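Local coordinates for protein putative thioesterase (Syntrophus aciditrophicus SB, PDB 3HDU) that probably hydrolyses thioesters, as a hot dog fold protein of the thioesterase superfamily assembled from several subunits, at residues E40-S45 with D71-L76; S45-D50 with L115-V120; L101-L106 with G150-I155; V120-N125 with E138-Q143. All blocks are in the same frame, centred on the assembly; numbering follows the deposited sequence.

Contact 1: E40-S45 with D71-L76; sequences EQVKLS and DMTAGL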
loop_
_atom_site.group_PDB
_atom_site.type_symbol
_atom_site.label_atom_id
_atom_site.label_comp_id
_atom_site.label_asym_id
_atom_site.label_seq_id
_atom_site.Cartn_x
_atom_site.Cartn_y
_atom_site.Cartn_z
ATOM N N GLU A 40 -16.145 14.744 12.969
ATOM C CA GLU A 40 -15.698 14.323 11.625
ATOM C C GLU A 40 -14.475 15.089 11.066
ATOM O O GLU A 40 -13.951 14.705 10.011
ATOM C CB GLU A 40 -16.870 14.356 10.614
ATOM C CG GLU A 40 -17.603 15.712 10.393
ATOM C CD GLU A 40 -18.621 16.104 11.480
ATOM O OE1 GLU A 40 -19.079 15.236 12.256
ATOM O OE2 GLU A 40 -18.959 17.305 11.550
ATOM N N GLN A 41 -14.013 16.138 11.760
ATOM C CA GLN A 41 -12.859 16.952 11.308
ATOM C C GLN A 41 -12.202 17.780 12.431
ATOM O O GLN A 41 -12.900 18.334 13.277
ATOM C CB GLN A 41 -13.325 17.888 10.179
ATOM C CG GLN A 41 -12.269 18.813 9.556
ATOM C CD GLN A 41 -12.822 19.674 8.424
ATOM O OE1 GLN A 41 -13.916 19.433 7.905
ATOM N NE2 GLN A 41 -12.055 20.685 8.035
ATOM N N VAL A 42 -10.867 17.840 12.421
ATOM C CA VAL A 42 -10.071 18.672 13.347
ATOM C C VAL A 42 -9.041 19.471 12.538
ATOM O O VAL A 42 -8.741 19.118 11.399
ATOM C CB VAL A 42 -9.345 17.846 14.445
ATOM C CG1 VAL A 42 -10.349 17.045 15.256
ATOM C CG2 VAL A 42 -8.276 16.931 13.846
ATOM N N LYS A 43 -8.505 20.530 13.136
ATOM C CA LYS A 43 -7.521 21.401 12.476
ATOM C C LYS A 43 -6.536 21.968 13.502
ATOM O O LYS A 43 -6.948 22.674 14.429
ATOM C CB LYS A 43 -8.247 22.540 11.750
ATOM C CG LYS A 43 -7.379 23.455 10.884
ATOM C CD LYS A 43 -8.216 24.598 10.326
ATOM C CE LYS A 43 -7.367 25.637 9.614
ATOM N NZ LYS A 43 -8.153 26.881 9.301
ATOM N N LEU A 44 -5.252 21.639 13.336
ATOM C CA LEU A 44 -4.172 22.129 14.196
ATOM C C LEU A 44 -3.220 23.007 13.391
ATOM O O LEU A 44 -2.959 22.726 12.221
ATOM C CB LEU A 44 -3.385 20.959 14.791
ATOM C CG LEU A 44 -4.113 19.990 15.726
ATOM C CD1 LEU A 44 -3.161 18.893 16.140
ATOM C CD2 LEU A 44 -4.659 20.699 16.958
ATOM N N SER A 45 -2.734 24.082 14.012
ATOM C CA SER A 45 -1.725 24.968 13.417
ATOM C C SER A 45 -0.464 24.815 14.259
ATOM O O SER A 45 -0.539 24.710 15.486
ATOM C CB SER A 45 -2.190 26.418 13.360
ATOM O OG SER A 45 -2.471 26.920 14.646
ATOM N N ASP A 71 0.677 12.977 12.811
ATOM C CA ASP A 71 0.343 11.984 13.836
ATOM C C ASP A 71 -0.464 12.591 14.991
ATOM O O ASP A 71 -1.391 11.950 15.497
ATOM C CB ASP A 71 1.620 11.319 14.385
ATOM C CG ASP A 71 1.328 10.113 15.280
ATOM O OD1 ASP A 71 0.404 9.335 14.975
ATOM O OD2 ASP A 71 2.043 9.930 16.286
HETATM N N MSE A 72 -0.093 13.805 15.409
HETATM C CA MSE A 72 -0.801 14.532 16.474
HETATM C C MSE A 72 -2.197 14.968 16.033
HETATM O O MSE A 72 -3.150 14.834 16.805
HETATM C CB MSE A 72 -0.001 15.757 16.940
HETATM C CG MSE A 72 1.274 15.423 17.710
HETATM SE SE MSE A 72 0.943 14.559 19.416
HETATM C CE MSE A 72 -0.090 15.943 20.277
ATOM N N THR A 73 -2.300 15.504 14.810
ATOM C CA THR A 73 -3.581 15.918 14.223
ATOM C C THR A 73 -4.512 14.710 14.106
ATOM O O THR A 73 -5.689 14.796 14.477
ATOM C CB THR A 73 -3.401 16.594 12.831
ATOM O OG1 THR A 73 -2.526 17.718 12.949
ATOM C CG2 THR A 73 -4.735 17.065 12.256
ATOM N N ALA A 74 -3.967 13.597 13.609
ATOM C CA ALA A 74 -4.710 12.330 13.481
ATOM C C ALA A 74 -5.181 11.799 14.845
ATOM O O ALA A 74 -6.304 11.306 14.967
ATOM C CB ALA A 74 -3.863 11.280 12.765
ATOM N N GLY A 75 -4.321 11.911 15.855
ATOM C CA GLY A 75 -4.644 11.494 17.224
ATOM C C GLY A 75 -5.817 12.246 17.832
ATOM O O GLY A 75 -6.657 11.641 18.502
ATOM N N LEU A 76 -5.866 13.558 17.593
ATOM C CA LEU A 76 -6.976 14.410 18.032
ATOM C C LEU A 76 -8.260 14.072 17.265
ATOM O O LEU A 76 -9.330 14.032 17.865
ATOM C CB LEU A 76 -6.625 15.894 17.860
ATOM C CG LEU A 76 -7.640 16.960 18.294
ATOM C CD1 LEU A 76 -8.078 16.755 19.728
ATOM C CD2 LEU A 76 -7.051 18.346 18.107
#
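Strand 41-45, which carries V42 and L44, passes helix 71-76, which carries T73 and L76, at an axis distance of 8.2 Å, with 145° between their directions. This is the sheet-on-helix packing of the hot dog fold, where an antiparallel sheet wraps round one long helix, here 58-85. V42 and L44 both point from the strand toward the helix, and K43 between them points away.

The two branches of V42 divide the work. V42 CG2 comes close to the helix backbone, 3.4 Å from T73 O, and lies 3.9 Å from T73 CG2. V42 CG1 meets L76 CG at 4.1 Å. L44 also uses both of its methyls. L44 CD1 lies 3.5 Å from T73 OG1 and touches T73 CA, while L44 CD2 reaches L76 CD2 at 3.5 Å. The two leucines meet at a slant.

T73 holds OG1 beside its own backbone N (chi1 -57°). From there the hydroxyl bonds to A69 O, one turn back in the helix. The same rotation sets the methyl CG2 against V42. L76 packs further on V16 and F20 of helix 7-22, and L44 on L32 and V34 of strand 30-37. M72, which only grazes L44, also packs on I57 of the second subunit.

All the touching residues are buried, and the strand and helix are joined here by apolar packing. The T73 hydroxyl finds its partner within its own helix, so it can lie against L44 without a mate on the strand.

Contact 2: S45-D50 with L115-V120; sequences SFEMRD and LGREFV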
loop_
_atom_site.group_PDB
_atom_site.type_symbol
_atom_site.label_atom_id
_atom_site.label_comp_id
_atom_site.label_asym_id
_atom_site.label_seq_id
_atom_site.Cartn_x
_atom_site.Cartn_y
_atom_site.Cartn_z
ATOM N N SER A 45 -2.734 24.082 14.012
ATOM C CA SER A 45 -1.725 24.968 13.417
ATOM C C SER A 45 -0.464 24.815 14.259
ATOM O O SER A 45 -0.539 24.710 15.486
ATOM C CB SER A 45 -2.190 26.418 13.360
ATOM O OG SER A 45 -2.471 26.920 14.646
ATOM N N PHE A 46 0.682 24.782 13.584
ATOM C CA PHE A 46 1.984 24.589 14.213
ATOM C C PHE A 46 2.907 25.756 13.904
ATOM O O PHE A 46 2.725 26.430 12.893
ATOM C CB PHE A 46 2.608 23.299 13.698
ATOM C CG PHE A 46 1.811 22.067 14.026
ATOM C CD1 PHE A 46 0.803 21.621 13.168
ATOM C CD2 PHE A 46 2.062 21.349 15.199
ATOM C CE1 PHE A 46 0.052 20.470 13.477
ATOM C CE2 PHE A 46 1.321 20.199 15.516
ATOM C CZ PHE A 46 0.316 19.758 14.656
ATOM N N GLU A 47 3.886 25.983 14.783
ATOM C CA GLU A 47 4.875 27.055 14.618
ATOM C C GLU A 47 6.278 26.573 14.997
ATOM O O GLU A 47 6.502 26.155 16.128
ATOM C CB GLU A 47 4.496 28.276 15.468
ATOM C CG GLU A 47 5.391 29.516 15.242
ATOM C CD GLU A 47 5.024 30.712 16.104
ATOM O OE1 GLU A 47 3.890 30.779 16.628
ATOM O OE2 GLU A 47 5.887 31.600 16.256
HETATM N N MSE A 48 7.207 26.641 14.040
HETATM C CA MSE A 48 8.617 26.322 14.266
HETATM C C MSE A 48 9.230 27.511 14.998
HETATM O O MSE A 48 9.342 28.583 14.421
HETATM C CB MSE A 48 9.364 26.161 12.932
HETATM C CG MSE A 48 8.971 24.973 12.114
HETATM SE SE MSE A 48 9.760 23.380 12.819
HETATM C CE MSE A 48 11.616 23.671 12.393
ATOM N N ARG A 49 9.611 27.330 16.260
ATOM C CA ARG A 49 10.238 28.418 17.043
ATOM C C ARG A 49 11.693 28.616 16.624
ATOM O O ARG A 49 12.181 29.743 16.610
ATOM C CB ARG A 49 10.093 28.188 18.543
ATOM C CG ARG A 49 8.640 28.018 18.930
ATOM C CD ARG A 49 8.403 28.169 20.396
ATOM N NE ARG A 49 7.039 27.763 20.720
ATOM C CZ ARG A 49 5.939 28.509 20.578
ATOM N NH1 ARG A 49 5.958 29.732 20.034
ATOM N NH2 ARG A 49 4.777 27.978 20.956
ATOM N N ASP A 50 12.371 27.508 16.320
ATOM C CA ASP A 50 13.709 27.504 15.744
ATOM C C ASP A 50 13.498 26.912 14.346
ATOM O O ASP A 50 13.235 25.718 14.206
ATOM C CB ASP A 50 14.673 26.662 16.595
ATOM C CG ASP A 50 16.141 26.789 16.156
ATOM O OD1 ASP A 50 16.437 27.040 14.966
ATOM O OD2 ASP A 50 17.022 26.617 17.026
ATOM N N LEU A 115 10.007 23.630 4.840
ATOM C CA LEU A 115 10.839 24.855 4.929
ATOM C C LEU A 115 10.124 26.195 5.236
ATOM O O LEU A 115 10.526 27.249 4.730
ATOM C CB LEU A 115 11.707 24.970 3.665
ATOM N N GLY A 116 9.085 26.133 6.075
ATOM C CA GLY A 116 8.282 27.296 6.494
ATOM C C GLY A 116 8.179 27.325 8.005
ATOM O O GLY A 116 8.335 26.289 8.658
ATOM N N ARG A 117 7.908 28.501 8.567
ATOM C CA ARG A 117 7.802 28.647 10.021
ATOM C C ARG A 117 6.481 28.087 10.557
ATOM O O ARG A 117 6.486 27.232 11.445
ATOM C CB ARG A 117 7.953 30.104 10.456
ATOM C CG ARG A 117 8.170 30.226 11.949
ATOM C CD ARG A 117 8.246 31.625 12.385
ATOM N NE ARG A 117 8.376 31.732 13.845
ATOM C CZ ARG A 117 9.511 31.634 14.552
ATOM N NH1 ARG A 117 10.695 31.393 13.971
ATOM N NH2 ARG A 117 9.462 31.766 15.880
ATOM N N GLU A 118 5.369 28.601 10.030
ATOM C CA GLU A 118 4.026 28.198 10.442
ATOM C C GLU A 118 3.387 27.308 9.382
ATOM O O GLU A 118 3.418 27.635 8.196
ATOM C CB GLU A 118 3.141 29.425 10.726
ATOM C CG GLU A 118 3.619 30.259 11.923
ATOM C CD GLU A 118 2.741 31.475 12.237
ATOM O OE1 GLU A 118 1.496 31.378 12.158
ATOM O OE2 GLU A 118 3.301 32.535 12.592
ATOM N N PHE A 119 2.851 26.169 9.820
ATOM C CA PHE A 119 2.124 25.228 8.953
ATOM C C PHE A 119 0.856 24.726 9.665
ATOM O O PHE A 119 0.824 24.636 10.893
ATOM C CB PHE A 119 3.021 24.081 8.457
ATOM C CG PHE A 119 3.735 23.342 9.538
ATOM C CD1 PHE A 119 3.156 22.218 10.130
ATOM C CD2 PHE A 119 5.011 23.740 9.946
ATOM C CE1 PHE A 119 3.831 21.504 11.131
ATOM C CE2 PHE A 119 5.696 23.037 10.954
ATOM C CZ PHE A 119 5.099 21.917 11.550
ATOM N N VAL A 120 -0.182 24.444 8.873
ATOM C CA VAL A 120 -1.499 24.009 9.363
ATOM C C VAL A 120 -1.808 22.616 8.821
ATOM O O VAL A 120 -1.485 22.310 7.671
ATOM C CB VAL A 120 -2.629 25.040 9.006
ATOM C CG1 VAL A 120 -2.686 25.323 7.510
ATOM C CG2 VAL A 120 -3.992 24.569 9.512
#
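F46 and F119 form a hydrogen-bonded pair between antiparallel neighbours in the hot dog sheet, strands 41-48 and 118-128. F46 N bonds to F119 O at 2.7 Å, nearly along the C=O axis. The return bond, F119 N to F46 O, is 3.1 Å, and its donor sits above the carbonyl plane.

The side chains of this pair lie on the helix side of the sheet. F46 CB stands over one face of the F119 ring, 3.7 Å from its centroid, as a CH-pi contact. The two ring planes differ by only 19°, yet the rings are displaced so far that little of one covers the other. F119 places its ring carbon CG between its backbone N and carbonyl carbon (chi1 53°), which brings the ring under F46. At the ring edge, M48 CG lies 4.0 Å from F119 CE2. Behind both rings is A69 of helix 58-85.

Further along, M48 N bonds to R117 O at 2.8 Å. The R117 side chain then reaches across to the end of strand 41-48. R117 NE and E47 OE2 form a salt bridge at 3.5 Å, the hydrogen bond within it being weak. R117 NH1 bonds weakly to R49 O. A methionine in place of R117 is likely to leave the E47 carboxylate without this positive mate, close to the like charge of E118. The R117 guanidinium also lies flat against the backbone: M48 O is 3.0 Å above its plane, over the centre.

Contact 3: L101-L106 with G150-I155; sequences LSTMSL and GSVSYI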
loop_
_atom_site.group_PDB
_atom_site.type_symbol
_atom_site.label_atom_id
_atom_site.label_comp_id
_atom_site.label_asym_id
_atom_site.label_seq_id
_atom_site.Cartn_x
_atom_site.Cartn_y
_atom_site.Cartn_z
ATOM N N LEU A 101 -5.331 5.954 23.292
ATOM C CA LEU A 101 -5.117 6.112 21.839
ATOM C C LEU A 101 -3.638 5.913 21.481
ATOM O O LEU A 101 -2.763 6.565 22.057
ATOM C CB LEU A 101 -5.600 7.482 21.327
ATOM C CG LEU A 101 -7.116 7.692 21.246
ATOM C CD1 LEU A 101 -7.455 9.144 20.972
ATOM C CD2 LEU A 101 -7.730 6.794 20.175
ATOM N N SER A 102 -3.381 4.996 20.547
ATOM C CA SER A 102 -2.026 4.671 20.080
ATOM C C SER A 102 -2.032 4.517 18.565
ATOM O O SER A 102 -2.980 3.961 18.009
ATOM C CB SER A 102 -1.542 3.376 20.734
ATOM O OG SER A 102 -0.190 3.121 20.415
ATOM N N THR A 103 -0.982 5.016 17.908
ATOM C CA THR A 103 -0.849 4.929 16.451
ATOM C C THR A 103 -0.541 3.479 16.063
ATOM O O THR A 103 0.349 2.870 16.650
ATOM C CB THR A 103 0.312 5.827 15.899
ATOM O OG1 THR A 103 0.267 7.128 16.492
ATOM C CG2 THR A 103 0.222 5.966 14.383
HETATM N N MSE A 104 -1.303 2.939 15.111
HETATM C CA MSE A 104 -1.078 1.595 14.562
HETATM C C MSE A 104 -0.268 1.668 13.260
HETATM O O MSE A 104 0.660 0.876 13.066
HETATM C CB MSE A 104 -2.403 0.875 14.299
HETATM C CG MSE A 104 -2.227 -0.514 13.692
HETATM SE SE MSE A 104 -3.831 -1.543 13.675
HETATM C CE MSE A 104 -3.091 -3.231 12.991
ATOM N N SER A 105 -0.650 2.600 12.379
ATOM C CA SER A 105 -0.020 2.783 11.071
ATOM C C SER A 105 0.023 4.263 10.695
ATOM O O SER A 105 -0.996 4.940 10.802
ATOM C CB SER A 105 -0.816 2.013 10.017
ATOM O OG SER A 105 -0.195 2.086 8.742
ATOM N N LEU A 106 1.198 4.746 10.277
ATOM C CA LEU A 106 1.416 6.137 9.851
ATOM C C LEU A 106 2.034 6.132 8.449
ATOM O O LEU A 106 3.182 5.702 8.281
ATOM C CB LEU A 106 2.352 6.857 10.826
ATOM C CG LEU A 106 2.802 8.286 10.488
ATOM C CD1 LEU A 106 1.607 9.226 10.367
ATOM C CD2 LEU A 106 3.756 8.798 11.543
ATOM N N GLY A 150 -1.364 12.603 4.644
ATOM C CA GLY A 150 -1.182 11.444 5.514
ATOM C C GLY A 150 -2.408 10.576 5.701
ATOM O O GLY A 150 -3.533 11.069 5.611
ATOM N N SER A 151 -2.167 9.278 5.898
ATOM C CA SER A 151 -3.187 8.287 6.256
ATOM C C SER A 151 -2.682 7.716 7.575
ATOM O O SER A 151 -1.566 7.172 7.623
ATOM C CB SER A 151 -3.318 7.178 5.222
ATOM O OG SER A 151 -3.731 7.701 3.974
ATOM N N VAL A 152 -3.469 7.874 8.637
ATOM C CA VAL A 152 -3.085 7.425 9.971
ATOM C C VAL A 152 -4.197 6.579 10.595
ATOM O O VAL A 152 -5.367 6.958 10.527
ATOM C CB VAL A 152 -2.792 8.632 10.897
ATOM C CG1 VAL A 152 -2.212 8.164 12.238
ATOM C CG2 VAL A 152 -1.835 9.619 10.225
ATOM N N SER A 153 -3.821 5.446 11.188
ATOM C CA SER A 153 -4.744 4.563 11.906
ATOM C C SER A 153 -4.417 4.609 13.395
ATOM O O SER A 153 -3.264 4.380 13.772
ATOM C CB SER A 153 -4.654 3.119 11.409
ATOM O OG SER A 153 -5.468 2.930 10.262
ATOM N N TYR A 154 -5.428 4.933 14.211
ATOM C CA TYR A 154 -5.346 4.930 15.679
ATOM C C TYR A 154 -6.212 3.812 16.254
ATOM O O TYR A 154 -7.279 3.510 15.711
ATOM C CB TYR A 154 -5.777 6.279 16.272
ATOM C CG TYR A 154 -4.625 7.217 16.492
ATOM C CD1 TYR A 154 -4.171 8.051 15.470
ATOM C CD2 TYR A 154 -3.957 7.248 17.724
ATOM C CE1 TYR A 154 -3.085 8.911 15.671
ATOM C CE2 TYR A 154 -2.867 8.101 17.936
ATOM C CZ TYR A 154 -2.439 8.932 16.906
ATOM O OH TYR A 154 -1.373 9.774 17.101
ATOM N N ILE A 155 -5.730 3.195 17.337
ATOM C CA ILE A 155 -6.472 2.155 18.060
ATOM C C ILE A 155 -6.499 2.442 19.559
ATOM O O ILE A 155 -5.626 3.142 20.074
ATOM C CB ILE A 155 -5.908 0.730 17.808
ATOM C CG1 ILE A 155 -4.452 0.582 18.289
ATOM C CG2 ILE A 155 -6.002 0.380 16.323
ATOM C CD1 ILE A 155 -3.915 -0.828 18.143
#
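S153 O takes two backbone donors from the facing strand: M104 N at 2.8 Å and, more weakly, S105 N at 3.5 Å. Two residues opposite one make this a classic beta bulge. The antiparallel register between 101-106 and 150-155 shifts by one there, and strand 101-110 turns a corner. Regular pairing resumes on both sides. I155 N bonds to S102 O at 2.9 Å before the bulge, and S153 N to S105 O at 2.9 Å after it.

Y154 and V152 share the helix side of the sheet with T103 and L106. T103 CA sits over one face of the Y154 ring, 4.0 Å above its plane, and L101 CB touches the ring at CD2. L106 and V152 run side by side, with L106 CD1 3.5 Å from V152 CG2. L106 reaches it with CG anti to the backbone N (chi1 175°). On the other side of the sheet, M104 SE meets I155 CG2 at 3.9 Å.

The polar ends near the helix converge on D71. Y154 OH bonds to D71 O, and T103 OG1 to D71 OD1. A phenylalanine at Y154, having no hydroxyl, would probably leave D71 O without this partner and weaken the tie between sheet and helix 58-85.

S105 and L106 pair with a strand of the second subunit, and S105 OG bonds to E109 of that chain. The backbone bonds at the bulge thus shape a strand that also builds the subunit interface, while buried hydroxyls fasten its inner side to the helix.

Contact 4: V120-N125 with E138-Q143; sequences VCTGYN and ELMNDQ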
loop_
_atom_site.group_PDB
_atom_site.type_symbol
_atom_site.label_atom_id
_atom_site.label_comp_id
_atom_site.label_asym_id
_atom_site.label_seq_id
_atom_site.Cartn_x
_atom_site.Cartn_y
_atom_site.Cartn_z
ATOM N N VAL A 120 -0.182 24.444 8.873
ATOM C CA VAL A 120 -1.499 24.009 9.363
ATOM C C VAL A 120 -1.808 22.616 8.821
ATOM O O VAL A 120 -1.485 22.310 7.671
ATOM C CB VAL A 120 -2.629 25.040 9.006
ATOM C CG1 VAL A 120 -2.686 25.323 7.510
ATOM C CG2 VAL A 120 -3.992 24.569 9.512
ATOM N N CYS A 121 -2.414 21.785 9.669
ATOM C CA CYS A 121 -2.775 20.405 9.339
ATOM C C CYS A 121 -4.238 20.157 9.700
ATOM O O CYS A 121 -4.639 20.432 10.831
ATOM C CB CYS A 121 -1.873 19.449 10.108
ATOM S SG CYS A 121 -2.095 17.712 9.702
ATOM N N THR A 122 -5.022 19.673 8.730
ATOM C CA THR A 122 -6.444 19.342 8.899
ATOM C C THR A 122 -6.589 17.814 8.855
ATOM O O THR A 122 -6.108 17.195 7.915
ATOM C CB THR A 122 -7.304 19.961 7.773
ATOM O OG1 THR A 122 -7.146 21.387 7.763
ATOM C CG2 THR A 122 -8.782 19.630 7.962
ATOM N N GLY A 123 -7.242 17.225 9.863
ATOM C CA GLY A 123 -7.479 15.772 9.941
ATOM C C GLY A 123 -8.944 15.450 9.706
ATOM O O GLY A 123 -9.795 16.020 10.376
ATOM N N TYR A 124 -9.238 14.557 8.754
ATOM C CA TYR A 124 -10.614 14.133 8.424
ATOM C C TYR A 124 -10.804 12.691 8.889
ATOM O O TYR A 124 -10.081 11.807 8.428
ATOM C CB TYR A 124 -10.873 14.198 6.915
ATOM C CG TYR A 124 -10.598 15.538 6.282
ATOM C CD1 TYR A 124 -11.571 16.549 6.277
ATOM C CD2 TYR A 124 -9.368 15.799 5.664
ATOM C CE1 TYR A 124 -11.317 17.801 5.677
ATOM C CE2 TYR A 124 -9.103 17.045 5.061
ATOM C CZ TYR A 124 -10.078 18.038 5.074
ATOM O OH TYR A 124 -9.814 19.254 4.491
ATOM N N ASN A 125 -11.767 12.456 9.786
ATOM C CA ASN A 125 -12.049 11.107 10.296
ATOM C C ASN A 125 -12.879 10.378 9.226
ATOM O O ASN A 125 -14.072 10.642 9.076
ATOM C CB ASN A 125 -12.755 11.176 11.665
ATOM C CG ASN A 125 -12.686 9.855 12.450
ATOM O OD1 ASN A 125 -12.908 8.771 11.909
ATOM N ND2 ASN A 125 -12.396 9.957 13.742
ATOM N N GLU A 138 -4.227 16.458 5.668
ATOM C CA GLU A 138 -3.624 17.345 4.677
ATOM C C GLU A 138 -2.835 18.389 5.451
ATOM O O GLU A 138 -3.410 19.061 6.299
ATOM C CB GLU A 138 -4.681 18.051 3.834
ATOM C CG GLU A 138 -5.582 17.136 3.025
ATOM C CD GLU A 138 -6.617 17.896 2.206
ATOM O OE1 GLU A 138 -6.520 19.134 2.077
ATOM O OE2 GLU A 138 -7.541 17.252 1.671
ATOM N N LEU A 139 -1.536 18.508 5.167
ATOM C CA LEU A 139 -0.670 19.478 5.818
ATOM C C LEU A 139 -0.241 20.533 4.798
ATOM O O LEU A 139 0.266 20.182 3.722
ATOM C CB LEU A 139 0.530 18.783 6.453
ATOM C CG LEU A 139 1.382 19.647 7.401
ATOM C CD1 LEU A 139 1.997 18.820 8.528
ATOM C CD2 LEU A 139 2.448 20.411 6.649
HETATM N N MSE A 140 -0.450 21.808 5.163
HETATM C CA MSE A 140 -0.081 22.954 4.314
HETATM C C MSE A 140 0.709 23.996 5.094
HETATM O O MSE A 140 0.711 23.997 6.318
HETATM C CB MSE A 140 -1.294 23.580 3.583
HETATM C CG MSE A 140 -2.624 23.519 4.304
HETATM SE SE MSE A 140 -3.553 21.856 3.911
HETATM C CE MSE A 140 -4.847 21.880 5.380
ATOM N N ASN A 141 1.390 24.872 4.350
ATOM C CA ASN A 141 2.260 25.928 4.907
ATOM C C ASN A 141 1.542 27.288 5.074
ATOM O O ASN A 141 0.316 27.356 4.920
ATOM C CB ASN A 141 3.559 26.030 4.061
ATOM C CG ASN A 141 3.323 26.448 2.601
ATOM O OD1 ASN A 141 2.270 26.963 2.228
ATOM N ND2 ASN A 141 4.327 26.214 1.772
ATOM N N ASP A 142 2.305 28.335 5.433
ATOM C CA ASP A 142 1.833 29.744 5.523
ATOM C C ASP A 142 0.992 30.195 4.330
ATOM O O ASP A 142 -0.050 30.838 4.490
ATOM C CB ASP A 142 3.042 30.706 5.557
ATOM C CG ASP A 142 3.708 30.784 6.911
ATOM O OD1 ASP A 142 3.210 31.564 7.752
ATOM O OD2 ASP A 142 4.759 30.127 7.108
ATOM N N GLN A 143 1.475 29.826 3.145
ATOM C CA GLN A 143 0.914 30.226 1.845
ATOM C C GLN A 143 -0.238 29.349 1.297
ATOM O O GLN A 143 -0.605 29.486 0.125
ATOM C CB GLN A 143 2.081 30.277 0.838
ATOM C CG GLN A 143 3.213 31.266 1.250
ATOM C CD GLN A 143 4.583 30.969 0.642
ATOM O OE1 GLN A 143 4.793 29.964 -0.047
ATOM N NE2 GLN A 143 5.537 31.852 0.923
#
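The Y124 ring and the E138 carboxylate meet obliquely, their planes 56° apart, with Y124 CE2 3.7 Å from E138 OE2. E138 extends straight beyond CG, which itself is turned beside the backbone N (chi1 -61°), and this brings the carboxylate up to the ring at CE2. Both polar ends are bonded to the fourth subunit. E138 OE1 accepts a hydrogen bond from the backbone N of K131 of that chain, and E138 OE2 a weak one from V132 N of that chain. Y124 OH has a weak bond with N130 N of the same chain.

Beneath them runs the beta hairpin of strands 118-128 and 132-141, antiparallel neighbours in the hot dog sheet. V120 and M140 form one hydrogen-bonded pair, with M140 N to V120 O at 2.8 Å. T122 and E138 form the next, with both bonds at 3.0 Å (T122 N to E138 O, E138 N to T122 O). Between them C121 and L139 point to the other side, where C121 CB lies 4.2 Å from L139 CD1. That side faces helix 58-85: C121 packs on T73, and L139 on I66, A69 and I70.

The hairpin therefore has an apolar side for its own helix and a polar patch for another chain. The buried E138 carboxylate is met by backbone amides of that chain, which probably eases the burial of its charge.

The four contacts cover one antiparallel sheet and the helix 58-85 against it. Contact 1 packs strand 41-48 on that helix. Contact 2 continues along the same strand, shares S45 with contact 1, and has its centre about 16 Å away. Contact 4 shares V120 with contact 2, one strand further across. Contact 3 joins strands 146-156 and 101-110 at the far end of the sheet, its centre about 23 Å from that of contact 2. Along the chain, contact 1 closes before contacts 3 and 4 open, and contact 4 falls between the segments of contact 3. Contacts 1 and 3 meet at D71 and reach the second subunit, contact 4 the fourth, so one sheet packs on its own helix and also meets neighbouring subunits.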